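Putative NAD(P)H nitroreductase MhqN (Bacillus subtilis, PDB 3BEM) is a putative FMN-dependent NAD(P)H nitroreductase, a homodimer that may contribute to the degradation of aromatic compounds. Local coordinates at residues E38-M43 with M152-S157; V62-Q67 with R178-D183; L90-D95 with R145-S150. The protein carries 3 engineered substitutions. All coordinates share one frame; numbering follows the deposited sequence. Where two conformers were deposited one is given.

Overall arrangement
Following the chain from the N terminus, contact 1 opens on helix 37-47 and closes when the chain reaches residues 152-157 of the long helix 136-161. Strand 59-64 opens contact 2 before that loop is complete, and its partner around helix 173-180 arrives after it, so contacts 1 and 2 cross. Contact 3, from strand 88-95 to residues 145-150, lies wholly within both loops. Phe-154 of contact 1 packs on Leu-90 of contact 3, and strands 59-64 and 88-95 are neighbours in the antiparallel sheet. Contact 1 joins two helices, contact 2 ties a helix to edge strand 59-64, and contact 3 lays helix 136-161 on strand 88-95; all three touch the second subunit.

Contact 1 of 3, residues E38-M43 with M152-S157; sequences EDLNEM and MMFMLS
A Met-aromatic contact between Met-43 and Phe-154 joins helix 37-47 to the long helix 136-161. Met-43 is a selenomethionine in this structure; its SE sits obliquely to the ring, 4.6 Å from the centroid of Phe-154 and 48° off the ring normal. The nearest ring atom is Phe-154 CZ, 3.8 Å from Met-43 SE. Leu-40 comes from the same helix but meets the ring at its edge, with CD2 in the ring plane and 3.9 Å from Phe-154 CZ. A flat, wide side chain suits this place: with CG opposite the backbone N (chi1 180°), the ring extends to the other helix and also rests on Ile-192 and Ile-194 of the nitroreductase sheet. Were Phe-154 reduced to an alanine, a gap would probably open between the helices, leaving Met-43 SE and Leu-40 CD2 without the surface they pack on. Farther along, Ser-157 is small enough to let the backbones approach, its CB lying 4.0 Å from Met-43 CB. The buried hydroxyl of Ser-157 bonds within its own helix, OG giving its proton to Met-153 O at 2.8 Å. That carbonyl also accepts from Ser-157 N, the two donors arriving from opposite faces of its plane.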
loop_
_atom_site.group_PDB
_atom_site.type_symbol
_atom_site.label_atom_id
_atom_site.label_comp_id
_atom_site.label_asym_id
_atom_site.label_seq_id
_atom_site.Cartn_x
_atom_site.Cartn_y
_atom_site.Cartn_z
ATOM N N GLU B 38 8.172 -11.378 -19.447
ATOM C CA GLU B 38 8.551 -12.464 -18.523
ATOM C C GLU B 38 9.068 -11.938 -17.167
ATOM O O GLU B 38 8.701 -12.441 -16.106
ATOM C CB GLU B 38 9.606 -13.371 -19.159
ATOM C CG GLU B 38 9.108 -14.173 -20.367
ATOM C CD GLU B 38 10.143 -14.298 -21.471
ATOM O OE1 GLU B 38 11.208 -13.656 -21.395
ATOM O OE2 GLU B 38 9.893 -15.033 -22.430
ATOM N N ASP B 39 9.957 -10.934 -17.208
ATOM C CA ASP B 39 10.455 -10.288 -15.968
ATOM C C ASP B 39 9.289 -9.810 -15.134
ATOM O O ASP B 39 9.241 -10.008 -13.915
ATOM C CB ASP B 39 11.300 -9.064 -16.293
ATOM C CG ASP B 39 12.619 -9.385 -16.980
ATOM O OD1 ASP B 39 13.276 -10.389 -16.607
ATOM O OD2 ASP B 39 13.044 -8.605 -17.882
ATOM N N LEU B 40 8.369 -9.134 -15.788
ATOM C CA LEU B 40 7.263 -8.487 -15.127
ATOM C C LEU B 40 6.230 -9.494 -14.632
ATOM O O LEU B 40 5.714 -9.370 -13.528
ATOM C CB LEU B 40 6.614 -7.450 -16.043
ATOM C CG LEU B 40 7.468 -6.139 -16.152
ATOM C CD1 LEU B 40 7.248 -5.443 -17.469
ATOM C CD2 LEU B 40 7.272 -5.228 -14.920
ATOM N N ASN B 41 5.940 -10.500 -15.439
ATOM C CA ASN B 41 4.988 -11.505 -15.023
ATOM C C ASN B 41 5.409 -12.230 -13.723
ATOM O O ASN B 41 4.595 -12.478 -12.858
ATOM C CB ASN B 41 4.767 -12.509 -16.155
ATOM C CG ASN B 41 3.887 -11.962 -17.286
ATOM O OD1 ASN B 41 3.109 -11.004 -17.130
ATOM N ND2 ASN B 41 3.969 -12.637 -18.434
ATOM N N GLU B 42 6.685 -12.455 -13.519
ATOM C CA GLU B 42 7.154 -12.988 -12.260
ATOM C C GLU B 42 6.844 -12.088 -11.041
ATOM O O GLU B 42 6.395 -12.577 -10.010
ATOM C CB GLU B 42 8.654 -13.236 -12.334
ATOM C CG GLU B 42 9.225 -13.783 -11.035
ATOM C CD GLU B 42 10.720 -14.035 -11.077
ATOM O OE1 GLU B 42 11.404 -13.595 -12.025
ATOM O OE2 GLU B 42 11.220 -14.664 -10.128
HETATM N N MSE B 43 6.992 -10.782 -11.209
HETATM C CA MSE B 43 6.651 -9.848 -10.178
HETATM C C MSE B 43 5.134 -9.848 -9.938
HETATM O O MSE B 43 4.668 -9.820 -8.801
HETATM C CB MSE B 43 7.161 -8.436 -10.541
HETATM C CG MSE B 43 8.613 -8.404 -10.780
HETATM SE SE MSE B 43 9.082 -6.636 -11.499
HETATM C CE MSE B 43 10.679 -7.105 -12.394
HETATM N N MSE B 152 2.703 -1.393 -3.340
HETATM C CA MSE B 152 3.834 -1.616 -2.458
HETATM C C MSE B 152 4.411 -3.014 -2.652
HETATM O O MSE B 152 5.626 -3.219 -2.679
HETATM C CB MSE B 152 3.436 -1.390 -1.013
HETATM C CG MSE B 152 4.540 -1.510 -0.018
HETATM SE SE MSE B 152 5.744 0.046 0.005
HETATM C CE MSE B 152 7.246 -0.617 -1.020
HETATM N N MSE B 153 3.511 -3.992 -2.798
HETATM C CA MSE B 153 3.916 -5.348 -3.110
HETATM C C MSE B 153 4.664 -5.398 -4.448
HETATM O O MSE B 153 5.698 -6.077 -4.567
HETATM C CB MSE B 153 2.710 -6.313 -3.100
HETATM C CG MSE B 153 3.079 -7.707 -3.503
HETATM SE SE MSE B 153 3.983 -8.617 -2.131
HETATM C CE MSE B 153 2.383 -9.202 -1.014
ATOM N N PHE B 154 4.170 -4.677 -5.446
ATOM C CA PHE B 154 4.903 -4.617 -6.740
ATOM C C PHE B 154 6.344 -4.112 -6.557
ATOM O O PHE B 154 7.290 -4.700 -7.067
ATOM C CB PHE B 154 4.188 -3.764 -7.788
ATOM C CG PHE B 154 4.956 -3.719 -9.102
ATOM C CD1 PHE B 154 4.925 -4.797 -9.977
ATOM C CD2 PHE B 154 5.868 -2.702 -9.350
ATOM C CE1 PHE B 154 5.703 -4.801 -11.105
ATOM C CE2 PHE B 154 6.656 -2.716 -10.478
ATOM C CZ PHE B 154 6.562 -3.776 -11.356
HETATM N N MSE B 155 6.489 -2.995 -5.869
HETATM C CA MSE B 155 7.796 -2.378 -5.693
HETATM C C MSE B 155 8.779 -3.310 -4.945
HETATM O O MSE B 155 9.942 -3.352 -5.294
HETATM C CB MSE B 155 7.647 -0.969 -5.084
HETATM C CG MSE B 155 6.994 -0.045 -6.032
HETATM SE SE MSE B 155 7.078 1.755 -5.253
HETATM C CE MSE B 155 5.442 1.663 -4.169
ATOM N N LEU B 156 8.321 -4.003 -3.884
ATOM C CA LEU B 156 9.184 -4.947 -3.165
ATOM C C LEU B 156 9.524 -6.174 -4.026
ATOM O O LEU B 156 10.664 -6.646 -3.980
ATOM C CB LEU B 156 8.585 -5.353 -1.845
ATOM C CG LEU B 156 8.630 -4.194 -0.809
ATOM C CD1 LEU B 156 7.608 -4.548 0.287
ATOM C CD2 LEU B 156 10.066 -3.901 -0.286
ATOM N N SER B 157 8.569 -6.622 -4.850
ATOM C CA SER B 157 8.854 -7.695 -5.824
ATOM C C SER B 157 9.942 -7.275 -6.823
ATOM O O SER B 157 10.871 -8.002 -7.114
ATOM C CB SER B 157 7.574 -8.083 -6.569
ATOM O OG SER B 157 6.555 -8.544 -5.672
#

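Contact 2 of 3, residues V62-Q67 with R178-D183; sequences VTVLDQ and RILNID
Leu-180 reaches across to Val-62 and Val-64 from the last turn of helix 173-180. Its CB, at the root, lies 3.9 Å from Ile-182 CD1, a neighbour in the same segment. With chi1 at -60°, CG stands opposite the carbonyl carbon and carries the branch toward the strand. CD1 then continues the chain away from CA in extended form (chi2 -180°), which brings it up to both valines: it lies 4.5 Å from Val-62 CG1 and 4.4 Å from Val-64 CG2. CD1 also packs closely on Leu-91 of the adjoining strand. The other methyl, CD2, is likewise 4.4 Å from Val-64 CG2. Two valines, two positions apart and so on one face of the strand, offer short branched side chains that a longer leucine can bridge; the touch is light and wholly apolar. Asn-181 follows with positive phi (56°), turning the chain so that Ile-182 also faces the strand. Leu-180 and Val-62 both touch Met-218 of the second subunit, and a strand of that subunit pairs in parallel with Val-62 and Thr-63 and carries the sheet across the interface, as in the intertwined dimers of the nitroreductase fold.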
loop_
_atom_site.group_PDB
_atom_site.type_symbol
_atom_site.label_atom_id
_atom_site.label_comp_id
_atom_site.label_asym_id
_atom_site.label_seq_id
_atom_site.Cartn_x
_atom_site.Cartn_y
_atom_site.Cartn_z
ATOM N N VAL B 62 -1.689 -1.240 -16.146
ATOM C CA VAL B 62 -1.418 -1.052 -17.556
ATOM C C VAL B 62 0.070 -0.827 -17.623
ATOM O O VAL B 62 0.599 0.153 -17.054
ATOM C CB VAL B 62 -2.176 0.087 -18.135
ATOM C CG1 VAL B 62 -1.746 0.293 -19.592
ATOM C CG2 VAL B 62 -3.681 -0.202 -18.020
ATOM N N THR B 63 0.749 -1.738 -18.299
ATOM C CA THR B 63 2.205 -1.751 -18.322
ATOM C C THR B 63 2.721 -1.338 -19.695
ATOM O O THR B 63 2.508 -2.056 -20.685
ATOM C CB THR B 63 2.758 -3.143 -17.945
ATOM O OG1 THR B 63 2.192 -3.553 -16.687
ATOM C CG2 THR B 63 4.275 -3.134 -17.859
ATOM N N VAL B 64 3.379 -0.183 -19.740
ATOM C CA VAL B 64 3.784 0.433 -20.997
ATOM C C VAL B 64 5.262 0.171 -21.237
ATOM O O VAL B 64 6.133 0.694 -20.519
ATOM C CB VAL B 64 3.501 1.956 -21.025
ATOM C CG1 VAL B 64 3.788 2.530 -22.436
ATOM C CG2 VAL B 64 2.032 2.230 -20.562
ATOM N N LEU B 65 5.531 -0.608 -22.287
ATOM C CA LEU B 65 6.892 -0.934 -22.722
ATOM C C LEU B 65 7.224 -0.127 -23.967
ATOM O O LEU B 65 8.391 0.135 -24.294
ATOM C CB LEU B 65 6.996 -2.445 -23.021
ATOM C CG LEU B 65 6.607 -3.434 -21.911
ATOM C CD1 LEU B 65 6.500 -4.880 -22.441
ATOM C CD2 LEU B 65 7.589 -3.343 -20.806
ATOM N N ASP B 66 6.188 0.266 -24.690
ATOM C CA ASP B 66 6.382 0.989 -25.955
ATOM C C ASP B 66 7.024 2.358 -25.753
ATOM O O ASP B 66 6.456 3.234 -25.109
ATOM C CB ASP B 66 5.050 1.125 -26.705
ATOM C CG ASP B 66 5.233 1.674 -28.116
ATOM O OD1 ASP B 66 5.381 2.901 -28.280
ATOM O OD2 ASP B 66 5.281 0.866 -29.057
ATOM N N GLN B 67 8.193 2.572 -26.358
ATOM C CA GLN B 67 8.913 3.794 -26.119
ATOM C C GLN B 67 8.186 5.027 -26.678
ATOM O O GLN B 67 8.236 6.115 -26.110
ATOM C CB GLN B 67 10.339 3.676 -26.639
ATOM C CG GLN B 67 11.219 4.802 -26.241
ATOM C CD GLN B 67 11.382 4.977 -24.728
ATOM O OE1 GLN B 67 11.092 4.096 -23.932
ATOM N NE2 GLN B 67 11.893 6.127 -24.356
ATOM N N ARG B 178 -6.828 9.673 -21.105
ATOM C CA ARG B 178 -7.080 9.914 -22.535
ATOM C C ARG B 178 -6.004 9.264 -23.402
ATOM O O ARG B 178 -6.283 8.711 -24.449
ATOM C CB ARG B 178 -7.074 11.384 -22.884
ATOM C CG ARG B 178 -8.242 12.146 -22.423
ATOM C CD ARG B 178 -8.301 13.479 -23.149
ATOM N NE ARG B 178 -7.145 14.309 -22.855
ATOM C CZ ARG B 178 -6.979 15.005 -21.731
ATOM N NH1 ARG B 178 -7.912 15.023 -20.788
ATOM N NH2 ARG B 178 -5.879 15.728 -21.565
ATOM N N ILE B 179 -4.752 9.394 -23.006
ATOM C CA ILE B 179 -3.667 8.826 -23.799
ATOM C C ILE B 179 -3.728 7.323 -23.870
ATOM O O ILE B 179 -3.455 6.748 -24.924
ATOM C CB ILE B 179 -2.290 9.271 -23.254
ATOM C CG1 ILE B 179 -2.097 10.766 -23.418
ATOM C CG2 ILE B 179 -1.143 8.529 -23.922
ATOM C CD1 ILE B 179 -1.030 11.287 -22.483
ATOM N N LEU B 180 -4.063 6.674 -22.758
ATOM C CA LEU B 180 -4.035 5.209 -22.662
ATOM C C LEU B 180 -5.395 4.559 -22.813
ATOM O O LEU B 180 -5.489 3.351 -22.677
ATOM C CB LEU B 180 -3.409 4.773 -21.333
ATOM C CG LEU B 180 -1.965 5.256 -21.137
ATOM C CD1 LEU B 180 -1.436 4.761 -19.773
ATOM C CD2 LEU B 180 -1.017 4.881 -22.296
ATOM N N ASN B 181 -6.444 5.335 -23.060
ATOM C CA ASN B 181 -7.782 4.802 -23.199
ATOM C C ASN B 181 -8.264 3.987 -21.998
ATOM O O ASN B 181 -8.718 2.848 -22.135
ATOM C CB ASN B 181 -7.856 3.969 -24.487
ATOM C CG ASN B 181 -9.269 3.576 -24.845
ATOM O OD1 ASN B 181 -10.222 4.302 -24.530
ATOM N ND2 ASN B 181 -9.420 2.417 -25.507
ATOM N N ILE B 182 -8.215 4.593 -20.822
ATOM C CA ILE B 182 -8.602 3.911 -19.612
ATOM C C ILE B 182 -10.049 4.243 -19.283
ATOM O O ILE B 182 -10.418 5.404 -19.261
ATOM C CB ILE B 182 -7.641 4.298 -18.435
ATOM C CG1 ILE B 182 -6.216 3.719 -18.700
ATOM C CG2 ILE B 182 -8.198 3.811 -17.083
ATOM C CD1 ILE B 182 -5.140 4.384 -17.904
ATOM N N ASP B 183 -10.878 3.217 -19.010
ATOM C CA ASP B 183 -12.313 3.414 -18.740
ATOM C C ASP B 183 -12.560 4.232 -17.475
ATOM O O ASP B 183 -11.715 4.241 -16.562
ATOM C CB ASP B 183 -13.007 2.052 -18.561
ATOM C CG ASP B 183 -13.333 1.359 -19.871
ATOM O OD1 ASP B 183 -14.015 1.968 -20.741
ATOM O OD2 ASP B 183 -12.949 0.167 -20.001
#

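Contact 3 of 3, residues L90-D95 with R145-S150; sequences LLVLGD and RNASLS. With FMN (flavin mononucleotide), chain E.
Val-92 and Ala-147 make the heart of this strand-to-helix contact, where CG1 of Val-92 lies 3.9 Å from Ala-147 CB and 3.7 Å from Ala-147 O. That methyl stands opposite the backbone N of Val-92 (chi1 -173°), which brings it up against the helix. On the next residue along the strand, the main chain does the touching, with Leu-93 O 3.8 Å from Ala-147 CB. Gly-94 then lets the helix lie close, since a beta carbon there would fall only 3.6 Å from Ala-147 CB. With glycine on one side and alanine on the other, the two short segments come within 7.5 Å between axes, with an angle of 144° between their directions, closer to antiparallel than to parallel. This is the core of the nitroreductase fold, in which helix 136-161 lies across the antiparallel sheet and lends its far side to the flavin. On that side Leu-149 CD1 packs 3.4 Å from FMN C8M, an apolar tip suited to the dimethylbenzene end of the isoalloxazine. Asn-146 approaches the same end, its OD1 3.7 Å from FMN C7M, while the aliphatic CD of Arg-145 lies 4.1 Å from C7M. The amide of Asn-146 is held at both ends: OD1 accepts from Ala-53 N and ND2 donates to the backbone O of Glu-142, which fixes its rotation. The carboxylate of Glu-142, through OE2, forms a salt bridge with Arg-145 NH2. The cofactor spans the dimer interface, for Arg-23, Lys-82 and Arg-205 of the second subunit are among its hydrogen-bonding partners.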
loop_
_atom_site.group_PDB
_atom_site.type_symbol
_atom_site.label_atom_id
_atom_site.label_comp_id
_atom_site.label_asym_id
_atom_site.label_seq_id
_atom_site.Cartn_x
_atom_site.Cartn_y
_atom_site.Cartn_z
ATOM N N LEU B 90 4.343 1.828 -15.436
ATOM C CA LEU B 90 3.084 1.150 -15.069
ATOM C C LEU B 90 2.102 2.144 -14.533
ATOM O O LEU B 90 2.470 3.045 -13.754
ATOM C CB LEU B 90 3.343 0.109 -13.976
ATOM C CG LEU B 90 4.185 -1.125 -14.357
ATOM C CD1 LEU B 90 5.625 -0.827 -14.646
ATOM C CD2 LEU B 90 4.077 -2.074 -13.165
ATOM N N LEU B 91 0.852 2.022 -14.959
ATOM C CA LEU B 91 -0.237 2.744 -14.341
ATOM C C LEU B 91 -0.961 1.781 -13.460
ATOM O O LEU B 91 -1.419 0.737 -13.902
ATOM C CB LEU B 91 -1.144 3.373 -15.406
ATOM C CG LEU B 91 -0.534 4.582 -16.146
ATOM C CD1 LEU B 91 -0.144 5.729 -15.149
ATOM C CD2 LEU B 91 0.631 4.122 -17.100
ATOM N N VAL B 92 -1.033 2.128 -12.191
ATOM C CA VAL B 92 -1.702 1.319 -11.212
ATOM C C VAL B 92 -3.134 1.837 -11.086
ATOM O O VAL B 92 -3.373 2.954 -10.653
ATOM C CB VAL B 92 -0.997 1.368 -9.838
ATOM C CG1 VAL B 92 -1.660 0.342 -8.878
ATOM C CG2 VAL B 92 0.557 1.142 -9.972
ATOM N N LEU B 93 -4.089 1.000 -11.496
ATOM C CA LEU B 93 -5.490 1.341 -11.518
ATOM C C LEU B 93 -6.223 0.639 -10.381
ATOM O O LEU B 93 -5.893 -0.481 -10.015
ATOM C CB LEU B 93 -6.146 0.886 -12.836
ATOM C CG LEU B 93 -5.487 1.383 -14.114
ATOM C CD1 LEU B 93 -6.248 0.906 -15.375
ATOM C CD2 LEU B 93 -5.315 2.958 -14.054
ATOM N N GLY B 94 -7.234 1.318 -9.847
ATOM C CA GLY B 94 -8.153 0.720 -8.921
ATOM C C GLY B 94 -9.571 0.765 -9.456
ATOM O O GLY B 94 -10.084 1.823 -9.812
ATOM N N ASP B 95 -10.212 -0.390 -9.528
ATOM C CA ASP B 95 -11.608 -0.450 -9.985
ATOM C C ASP B 95 -12.579 0.067 -8.926
ATOM O O ASP B 95 -12.783 -0.563 -7.897
ATOM C CB ASP B 95 -11.920 -1.879 -10.318
ATOM C CG ASP B 95 -13.215 -2.072 -11.028
ATOM O OD1 ASP B 95 -13.951 -1.109 -11.281
ATOM O OD2 ASP B 95 -13.474 -3.256 -11.386
ATOM N N ARG B 145 -7.082 2.544 -1.835
ATOM C CA ARG B 145 -6.492 1.765 -0.736
ATOM C C ARG B 145 -5.962 0.424 -1.227
ATOM O O ARG B 145 -4.823 0.057 -0.977
ATOM C CB ARG B 145 -7.493 1.619 0.381
ATOM C CG ARG B 145 -7.097 0.660 1.477
ATOM C CD ARG B 145 -7.900 0.955 2.815
ATOM N NE ARG B 145 -9.303 1.185 2.511
ATOM C CZ ARG B 145 -9.982 2.278 2.819
ATOM N NH1 ARG B 145 -9.464 3.228 3.593
ATOM N NH2 ARG B 145 -11.214 2.394 2.390
ATOM N N ASN B 146 -6.794 -0.319 -1.910
ATOM C CA ASN B 146 -6.416 -1.653 -2.324
ATOM C C ASN B 146 -5.318 -1.601 -3.406
ATOM O O ASN B 146 -4.361 -2.413 -3.392
ATOM C CB ASN B 146 -7.609 -2.452 -2.745
ATOM C CG ASN B 146 -8.468 -2.843 -1.577
ATOM O OD1 ASN B 146 -8.117 -3.748 -0.824
ATOM N ND2 ASN B 146 -9.569 -2.089 -1.365
ATOM N N ALA B 147 -5.409 -0.646 -4.363
ATOM C CA ALA B 147 -4.380 -0.524 -5.399
ATOM C C ALA B 147 -3.035 -0.122 -4.769
ATOM O O ALA B 147 -1.968 -0.484 -5.243
ATOM C CB ALA B 147 -4.742 0.467 -6.516
ATOM N N SER B 148 -3.061 0.646 -3.687
ATOM C CA SER B 148 -1.814 1.094 -3.061
ATOM C C SER B 148 -1.118 -0.026 -2.284
ATOM O O SER B 148 0.101 -0.128 -2.303
ATOM C CB SER B 148 -2.082 2.358 -2.181
ATOM O OG SER B 148 -2.507 3.473 -2.961
ATOM N N LEU B 149 -1.890 -0.864 -1.587
ATOM C CA LEU B 149 -1.359 -2.099 -1.005
ATOM C C LEU B 149 -0.649 -2.910 -2.125
ATOM O O LEU B 149 0.447 -3.421 -1.930
ATOM C CB LEU B 149 -2.473 -2.931 -0.424
ATOM C CG LEU B 149 -3.131 -2.411 0.865
ATOM C CD1 LEU B 149 -4.395 -3.252 1.106
ATOM C CD2 LEU B 149 -2.222 -2.484 2.106
ATOM N N SER B 150 -1.334 -3.077 -3.254
ATOM C CA SER B 150 -0.821 -3.852 -4.379
ATOM C C SER B 150 0.478 -3.224 -4.889
ATOM O O SER B 150 1.467 -3.921 -5.143
ATOM C CB SER B 150 -1.886 -3.869 -5.493
ATOM O OG SER B 150 -1.482 -4.706 -6.541
HETATM N N1 FMN E . -10.639 -9.374 6.817
HETATM C C2 FMN E . -11.556 -9.452 7.846
HETATM O O2 FMN E . -11.708 -10.529 8.439
HETATM N N3 FMN E . -12.309 -8.344 8.206
HETATM C C4 FMN E . -12.176 -7.131 7.543
HETATM O O4 FMN E . -12.744 -6.138 8.046
HETATM C C4A FMN E . -11.238 -7.063 6.475
HETATM N N5 FMN E . -11.058 -5.883 5.756
HETATM C C5A FMN E . -10.065 -5.818 4.781
HETATM C C6 FMN E . -9.815 -4.609 4.111
HETATM C C7 FMN E . -8.849 -4.496 3.080
HETATM C C7M FMN E . -8.198 -3.147 2.844
HETATM C C8 FMN E . -8.106 -5.626 2.761
HETATM C C8M FMN E . -6.727 -5.438 2.211
HETATM C C9 FMN E . -8.345 -6.840 3.427
HETATM C C9A FMN E . -9.313 -6.972 4.438
HETATM N N10 FMN E . -9.531 -8.171 5.108
HETATM C C10 FMN E . -10.462 -8.197 6.138
HETATM C "C1'" FMN E . -8.867 -9.459 4.633
HETATM C "C2'" FMN E . -9.289 -9.900 3.201
HETATM O "O2'" FMN E . -10.548 -10.565 3.212
HETATM C "C3'" FMN E . -8.196 -10.830 2.631
HETATM O "O3'" FMN E . -7.015 -10.025 2.438
HETATM C "C4'" FMN E . -8.605 -11.626 1.370
HETATM O "O4'" FMN E . -9.735 -12.460 1.594
HETATM C "C5'" FMN E . -7.524 -12.603 0.860
HETATM O "O5'" FMN E . -6.947 -13.451 1.866
HETATM P P FMN E . -5.343 -13.576 1.862
HETATM O O1P FMN E . -4.887 -14.426 2.946
HETATM O O2P FMN E . -4.927 -14.260 0.660
HETATM O O3P FMN E . -4.911 -12.183 2.041
#